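Local coordinates for protein iota-carrageenase (Alteromonas sp., PDB 1H80) that cleaves the beta-1,4 linkages inside iota-carrageenan, a sulfated galactan of red algal cell walls, by hydrolysis that inverts the anomeric configuration, at residues 9-14 and 199-204; 137-142 and 170-175. One frame throughout, in Å; residues are numbered along the deposited sequence.

Interaction 1: 9-14 and 199-204; sequences ADFYVA and ADNILF
Phe11, from the N-terminal loop, lays its ring over the side chain of Leu203 and contributes the largest share of the contact, with Leu203 over one ring face and Asn201 beside it. Leu203 CB stands 3.6 Å from the ring centroid and only 3° off the ring normal, a CH-pi contact placed almost exactly over the middle of the face. Beside it the CD2 methyl of the same leucine reaches the CD2-CE2 side of the ring, 4.0 Å from Phe11 CE2. The ring gets there because Phe11 CG lies anti to its own carbonyl carbon, which swings the aromatic group across to residues 201-203. Tyr6 meets the same phenylalanine edge-to-face, and Ile178 of strand 177-185 adds a further apolar neighbour.

In the fold, Asn201 occupies a corner of the right-handed parallel beta-helix, where the chain turns out of strand 198-199 and into strand 202-210. The 9-14 segment crosses the outside of this corner, so that residues near the start of the chain lie against a coil formed almost two hundred residues later.

The polar part belongs to Asn201. Its ND2 donates to the backbone O of Asp10 over 2.9 Å, with an N-H...O angle of 158°; the acceptor lies in the plane of the amide, while the donor is tilted from the carbonyl plane. Asn176 OD1, on the preceding coil, receives a second bond from ND2, and a glycerol, probably from the crystallisation liquor, is hydrogen-bonded to OD1, so both ends of the amide are engaged. With CG anti to the backbone N, the amide is carried across the phenylalanine at a slant, the ring and amide planes 23° apart, and OD1 comes within 3.3 Å of Phe11 CE1 from an oblique direction.

Interaction 2: 137-142 and 170-175; sequences LGDVRN and RLHWSR
Arg141 and Arg175 run side by side in the same direction from neighbouring parallel strands. Arg141 CB lies 3.5 Å from the backbone O of Arg175, and CG comes next to Arg175 CB. From there the chain is extended from CG to NE, which keeps it alongside its neighbour: CD meets Arg175 CD, and NE is 3.3 Å from that same methylene, which sits over one face of the Arg141 guanidinium toward its rim. Arg141 CZ lies 3.5 Å from Arg175 CD. Arg175 bends at chi3; the two guanidinium planes stand 58° apart, and Arg175 NH1 forms a salt bridge with Asp200.

Arg141 NE also donates to water 1 at 2.7 Å, a water in the guanidinium plane that in turn donates to Asp139 OD1 and Trp173 O. NH2, at the tip, makes a weak bond to water 2, which is 2.8 Å from His172 ND1; the other ring nitrogen, NE2, is hydrogen-bonded to Arg167 O. Asp139 is further bound by salt bridges to Arg109 and Arg167, so a carboxylate and waters lie among these arginines and probably temper their like charges. With an alanine here instead of Arg141, water 1 would probably lose its guanidinium partner and a gap would open beside the Arg175 methylenes.

The backbones pair through Arg175 N to Val140 O (3.2 Å) and Asn142 N to Arg175 O (3.2 Å). Val140 CG1 packs 3.5 Å from Ser174 CB on the buried side. Before the pairing begins, Asp139 centres an inverse gamma turn. Such parallel pairing between adjoining coils is characteristic of the beta-helix, here the right-handed kind of the pectate lyase-like enzymes.

Interaction 2 joins strand segments of adjoining coils, whereas interaction 1 lays the N-terminal loop over the outside of a later corner. Interaction 1 is buried (three of its five touching residues), interaction 2 only partly. The chemistry differs too: 9-14 with 199-204 rests on an aromatic-aliphatic pairing and a single hydrogen bond from an asparagine amide, while 137-142 with 170-175 combines strand hydrogen bonds with arginines, a carboxylate and bridging waters. Their centres are about 12 Å apart, and they touch directly. Asp200 OD2 is 2.7 Å from Trp173 NE1, a probable hydrogen bond, and Val13 N is 2.8 Å from Asn142 OD1, so the loop also reaches the corner asparagine of interaction 2.

Interaction 1: 9-14 and 199-204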
loop_
_atom_site.group_PDB
_atom_site.type_symbol
_atom_site.label_atom_id
_atom_site.label_comp_id
_atom_site.label_asym_id
_atom_site.label_seq_id
_atom_site.Cartn_x
_atom_site.Cartn_y
_atom_site.Cartn_z
ATOM N N ALA A 9 22.532 -1.718 3.237
ATOM C CA ALA A 9 22.900 -2.495 4.416
ATOM C C ALA A 9 22.353 -1.914 5.718
ATOM O O ALA A 9 22.429 -2.552 6.768
ATOM C CB ALA A 9 24.419 -2.636 4.500
ATOM N N ASP A 10 21.822 -0.698 5.661
ATOM C CA ASP A 10 21.237 -0.095 6.852
ATOM C C ASP A 10 19.888 -0.759 7.109
ATOM O O ASP A 10 19.340 -0.674 8.210
ATOM C CB ASP A 10 21.001 1.405 6.659
ATOM C CG ASP A 10 22.283 2.206 6.587
ATOM O OD1 ASP A 10 23.295 1.774 7.178
ATOM O OD2 ASP A 10 22.267 3.287 5.955
ATOM N N PHE A 11 19.362 -1.431 6.088
ATOM C CA PHE A 11 18.057 -2.071 6.186
ATOM C C PHE A 11 18.106 -3.585 6.131
ATOM O O PHE A 11 17.473 -4.269 6.931
ATOM C CB PHE A 11 17.160 -1.584 5.046
ATOM C CG PHE A 11 17.018 -0.097 4.982
ATOM C CD1 PHE A 11 16.088 0.560 5.778
ATOM C CD2 PHE A 11 17.825 0.649 4.132
ATOM C CE1 PHE A 11 15.961 1.942 5.732
ATOM C CE2 PHE A 11 17.707 2.037 4.078
ATOM C CZ PHE A 11 16.773 2.686 4.880
ATOM N N TYR A 12 18.858 -4.106 5.173
ATOM C CA TYR A 12 18.945 -5.544 4.982
ATOM C C TYR A 12 20.378 -6.023 4.840
ATOM O O TYR A 12 21.173 -5.420 4.123
ATOM C CB TYR A 12 18.161 -5.932 3.729
ATOM C CG TYR A 12 18.270 -7.391 3.365
ATOM C CD1 TYR A 12 17.678 -8.369 4.155
ATOM C CD2 TYR A 12 18.994 -7.795 2.243
ATOM C CE1 TYR A 12 17.803 -9.718 3.844
ATOM C CE2 TYR A 12 19.124 -9.140 1.921
ATOM C CZ TYR A 12 18.527 -10.096 2.726
ATOM O OH TYR A 12 18.657 -11.428 2.419
ATOM N N VAL A 13 20.692 -7.113 5.529
ATOM C CA VAL A 13 22.019 -7.708 5.470
ATOM C C VAL A 13 21.850 -9.127 4.953
ATOM O O VAL A 13 21.232 -9.971 5.605
ATOM C CB VAL A 13 22.682 -7.744 6.856
ATOM C CG1 VAL A 13 24.036 -8.445 6.768
ATOM C CG2 VAL A 13 22.851 -6.328 7.375
ATOM N N ALA A 14 22.390 -9.375 3.767
ATOM C CA ALA A 14 22.293 -10.685 3.144
ATOM C C ALA A 14 23.202 -11.704 3.816
ATOM O O ALA A 14 24.191 -11.347 4.455
ATOM C CB ALA A 14 22.651 -10.577 1.667
ATOM N N ALA A 199 5.787 -0.647 11.372
ATOM C CA ALA A 199 7.064 -0.837 10.702
ATOM C C ALA A 199 8.144 0.075 11.251
ATOM O O ALA A 199 7.881 1.206 11.652
ATOM C CB ALA A 199 6.899 -0.593 9.203
ATOM N N ASP A 200 9.367 -0.438 11.267
ATOM C CA ASP A 200 10.511 0.326 11.730
ATOM C C ASP A 200 11.677 0.056 10.800
ATOM O O ASP A 200 12.000 -1.095 10.523
ATOM C CB ASP A 200 10.898 -0.083 13.152
ATOM C CG ASP A 200 10.019 0.555 14.204
ATOM O OD1 ASP A 200 10.224 1.750 14.511
ATOM O OD2 ASP A 200 9.119 -0.137 14.721
ATOM N N ASN A 201 12.283 1.125 10.301
ATOM C CA ASN A 201 13.443 1.025 9.430
ATOM C C ASN A 201 13.214 0.150 8.202
ATOM O O ASN A 201 13.857 -0.886 8.026
ATOM C CB ASN A 201 14.636 0.500 10.226
ATOM C CG ASN A 201 15.947 0.740 9.525
ATOM O OD1 ASN A 201 16.189 1.831 9.007
ATOM N ND2 ASN A 201 16.812 -0.269 9.512
ATOM N N ILE A 202 12.289 0.584 7.359
ATOM C CA ILE A 202 11.982 -0.132 6.131
ATOM C C ILE A 202 12.269 0.802 4.965
ATOM O O ILE A 202 12.025 2.009 5.050
ATOM C CB ILE A 202 10.490 -0.538 6.061
ATOM C CG1 ILE A 202 10.091 -1.325 7.314
ATOM C CG2 ILE A 202 10.231 -1.345 4.794
ATOM C CD1 ILE A 202 10.837 -2.632 7.505
ATOM N N LEU A 203 12.817 0.246 3.893
ATOM C CA LEU A 203 13.101 1.011 2.690
ATOM C C LEU A 203 12.168 0.502 1.602
ATOM O O LEU A 203 12.139 -0.694 1.319
ATOM C CB LEU A 203 14.557 0.824 2.247
ATOM C CG LEU A 203 14.876 1.348 0.839
ATOM C CD1 LEU A 203 14.663 2.854 0.776
ATOM C CD2 LEU A 203 16.311 0.999 0.476
ATOM N N PHE A 204 11.383 1.412 1.031
ATOM C CA PHE A 204 10.452 1.097 -0.056
ATOM C C PHE A 204 11.067 1.757 -1.280
ATOM O O PHE A 204 11.309 2.964 -1.285
ATOM C CB PHE A 204 9.077 1.702 0.228
ATOM C CG PHE A 204 8.381 1.089 1.405
ATOM C CD1 PHE A 204 7.724 -0.130 1.279
ATOM C CD2 PHE A 204 8.387 1.721 2.642
ATOM C CE1 PHE A 204 7.081 -0.712 2.367
ATOM C CE2 PHE A 204 7.744 1.148 3.742
ATOM C CZ PHE A 204 7.090 -0.072 3.602
#

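Interaction 2: 137-142 and 170-175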
loop_
_atom_site.group_PDB
_atom_site.type_symbol
_atom_site.label_atom_id
_atom_site.label_comp_id
_atom_site.label_asym_id
_atom_site.label_seq_id
_atom_site.Cartn_x
_atom_site.Cartn_y
_atom_site.Cartn_z
ATOM N N LEU A 137 3.026 -9.300 6.243
ATOM C CA LEU A 137 4.202 -9.315 7.100
ATOM C C LEU A 137 3.824 -9.065 8.547
ATOM O O LEU A 137 2.923 -8.277 8.837
ATOM C CB LEU A 137 5.193 -8.243 6.646
ATOM C CG LEU A 137 5.515 -8.213 5.149
ATOM C CD1 LEU A 137 6.501 -7.092 4.877
ATOM C CD2 LEU A 137 6.085 -9.555 4.703
ATOM N N GLY A 138 4.522 -9.752 9.445
ATOM C CA GLY A 138 4.285 -9.594 10.867
ATOM C C GLY A 138 5.610 -9.457 11.593
ATOM O O GLY A 138 6.358 -8.497 11.374
ATOM N N ASP A 139 5.907 -10.423 12.455
ATOM C CA ASP A 139 7.141 -10.413 13.225
ATOM C C ASP A 139 8.306 -10.936 12.390
ATOM O O ASP A 139 8.730 -12.087 12.536
ATOM C CB ASP A 139 6.986 -11.275 14.479
ATOM C CG ASP A 139 8.103 -11.055 15.479
ATOM O OD1 ASP A 139 9.144 -10.464 15.112
ATOM O OD2 ASP A 139 7.944 -11.483 16.641
ATOM N N VAL A 140 8.811 -10.078 11.513
ATOM C CA VAL A 140 9.930 -10.427 10.654
ATOM C C VAL A 140 10.935 -9.283 10.649
ATOM O O VAL A 140 10.556 -8.114 10.610
ATOM C CB VAL A 140 9.447 -10.730 9.205
ATOM C CG1 VAL A 140 8.655 -9.558 8.648
ATOM C CG2 VAL A 140 10.637 -11.036 8.310
ATOM N N ARG A 141 12.216 -9.631 10.726
ATOM C CA ARG A 141 13.285 -8.637 10.718
ATOM C C ARG A 141 14.388 -9.096 9.796
ATOM O O ARG A 141 14.655 -10.296 9.688
ATOM C CB ARG A 141 13.859 -8.434 12.114
ATOM C CG ARG A 141 12.827 -8.026 13.128
ATOM C CD ARG A 141 13.462 -7.716 14.462
ATOM N NE ARG A 141 12.428 -7.516 15.466
ATOM C CZ ARG A 141 12.666 -7.235 16.740
ATOM N NH1 ARG A 141 13.913 -7.112 17.179
ATOM N NH2 ARG A 141 11.650 -7.088 17.576
ATOM N N ASN A 142 15.031 -8.121 9.161
ATOM C CA ASN A 142 16.111 -8.326 8.209
ATOM C C ASN A 142 15.578 -9.110 7.027
ATOM O O ASN A 142 15.844 -10.304 6.863
ATOM C CB ASN A 142 17.295 -9.056 8.839
ATOM C CG ASN A 142 18.521 -8.982 7.965
ATOM O OD1 ASN A 142 18.804 -7.935 7.385
ATOM N ND2 ASN A 142 19.249 -10.082 7.855
ATOM N N ARG A 170 1.004 -8.616 23.378
ATOM C CA ARG A 170 1.347 -7.346 22.749
ATOM C C ARG A 170 1.478 -7.501 21.241
ATOM O O ARG A 170 1.393 -8.611 20.713
ATOM C CB ARG A 170 2.654 -6.799 23.316
ATOM C CG ARG A 170 3.839 -7.729 23.144
ATOM C CD ARG A 170 5.119 -6.933 23.145
ATOM N NE ARG A 170 5.090 -5.958 22.062
ATOM C CZ ARG A 170 5.260 -4.649 22.218
ATOM N NH1 ARG A 170 5.483 -4.137 23.419
ATOM N NH2 ARG A 170 5.183 -3.846 21.166
ATOM N N LEU A 171 1.687 -6.382 20.554
ATOM C CA LEU A 171 1.827 -6.404 19.104
ATOM C C LEU A 171 3.275 -6.456 18.651
ATOM O O LEU A 171 4.175 -5.935 19.307
ATOM C CB LEU A 171 1.157 -5.182 18.480
ATOM C CG LEU A 171 -0.335 -5.017 18.766
ATOM C CD1 LEU A 171 -0.864 -3.874 17.919
ATOM C CD2 LEU A 171 -1.079 -6.309 18.459
ATOM N N HIS A 172 3.478 -7.092 17.508
ATOM C CA HIS A 172 4.796 -7.236 16.916
ATOM C C HIS A 172 4.666 -6.875 15.449
ATOM O O HIS A 172 3.612 -7.062 14.851
ATOM C CB HIS A 172 5.266 -8.680 17.049
ATOM C CG HIS A 172 5.275 -9.173 18.461
ATOM N ND1 HIS A 172 6.340 -8.969 19.313
ATOM C CD2 HIS A 172 4.330 -9.816 19.183
ATOM C CE1 HIS A 172 6.049 -9.469 20.501
ATOM N NE2 HIS A 172 4.835 -9.987 20.450
ATOM N N TRP A 173 5.735 -6.347 14.871
ATOM C CA TRP A 173 5.699 -5.980 13.466
ATOM C C TRP A 173 7.102 -6.004 12.901
ATOM O O TRP A 173 8.058 -6.254 13.629
ATOM C CB TRP A 173 5.041 -4.611 13.283
ATOM C CG TRP A 173 5.674 -3.510 14.055
ATOM C CD1 TRP A 173 6.732 -2.747 13.672
ATOM C CD2 TRP A 173 5.297 -3.055 15.358
ATOM N NE1 TRP A 173 7.042 -1.840 14.654
ATOM C CE2 TRP A 173 6.176 -2.007 15.702
ATOM C CE3 TRP A 173 4.303 -3.432 16.269
ATOM C CZ2 TRP A 173 6.092 -1.328 16.922
ATOM C CZ3 TRP A 173 4.219 -2.757 17.483
ATOM C CH2 TRP A 173 5.108 -1.720 17.795
ATOM N N SER A 174 7.226 -5.741 11.608
ATOM C CA SER A 174 8.530 -5.829 10.971
ATOM C C SER A 174 9.491 -4.670 11.160
ATOM O O SER A 174 9.098 -3.525 11.406
ATOM C CB SER A 174 8.360 -6.122 9.477
ATOM O OG SER A 174 7.815 -5.017 8.781
ATOM N N ARG A 175 10.772 -4.999 11.045
ATOM C CA ARG A 175 11.841 -4.027 11.176
ATOM C C ARG A 175 12.979 -4.452 10.269
ATOM O O ARG A 175 13.183 -5.644 10.034
ATOM C CB ARG A 175 12.399 -4.001 12.598
ATOM C CG ARG A 175 11.394 -4.108 13.707
ATOM C CD ARG A 175 12.148 -4.259 15.022
ATOM N NE ARG A 175 12.880 -3.051 15.388
ATOM C CZ ARG A 175 12.318 -1.937 15.855
ATOM N NH1 ARG A 175 11.005 -1.864 16.021
ATOM N NH2 ARG A 175 13.073 -0.890 16.156
HETATM O O HOH W 1 9.732 -7.830 15.062
HETATM O O HOH W 2 8.845 -8.508 18.247
#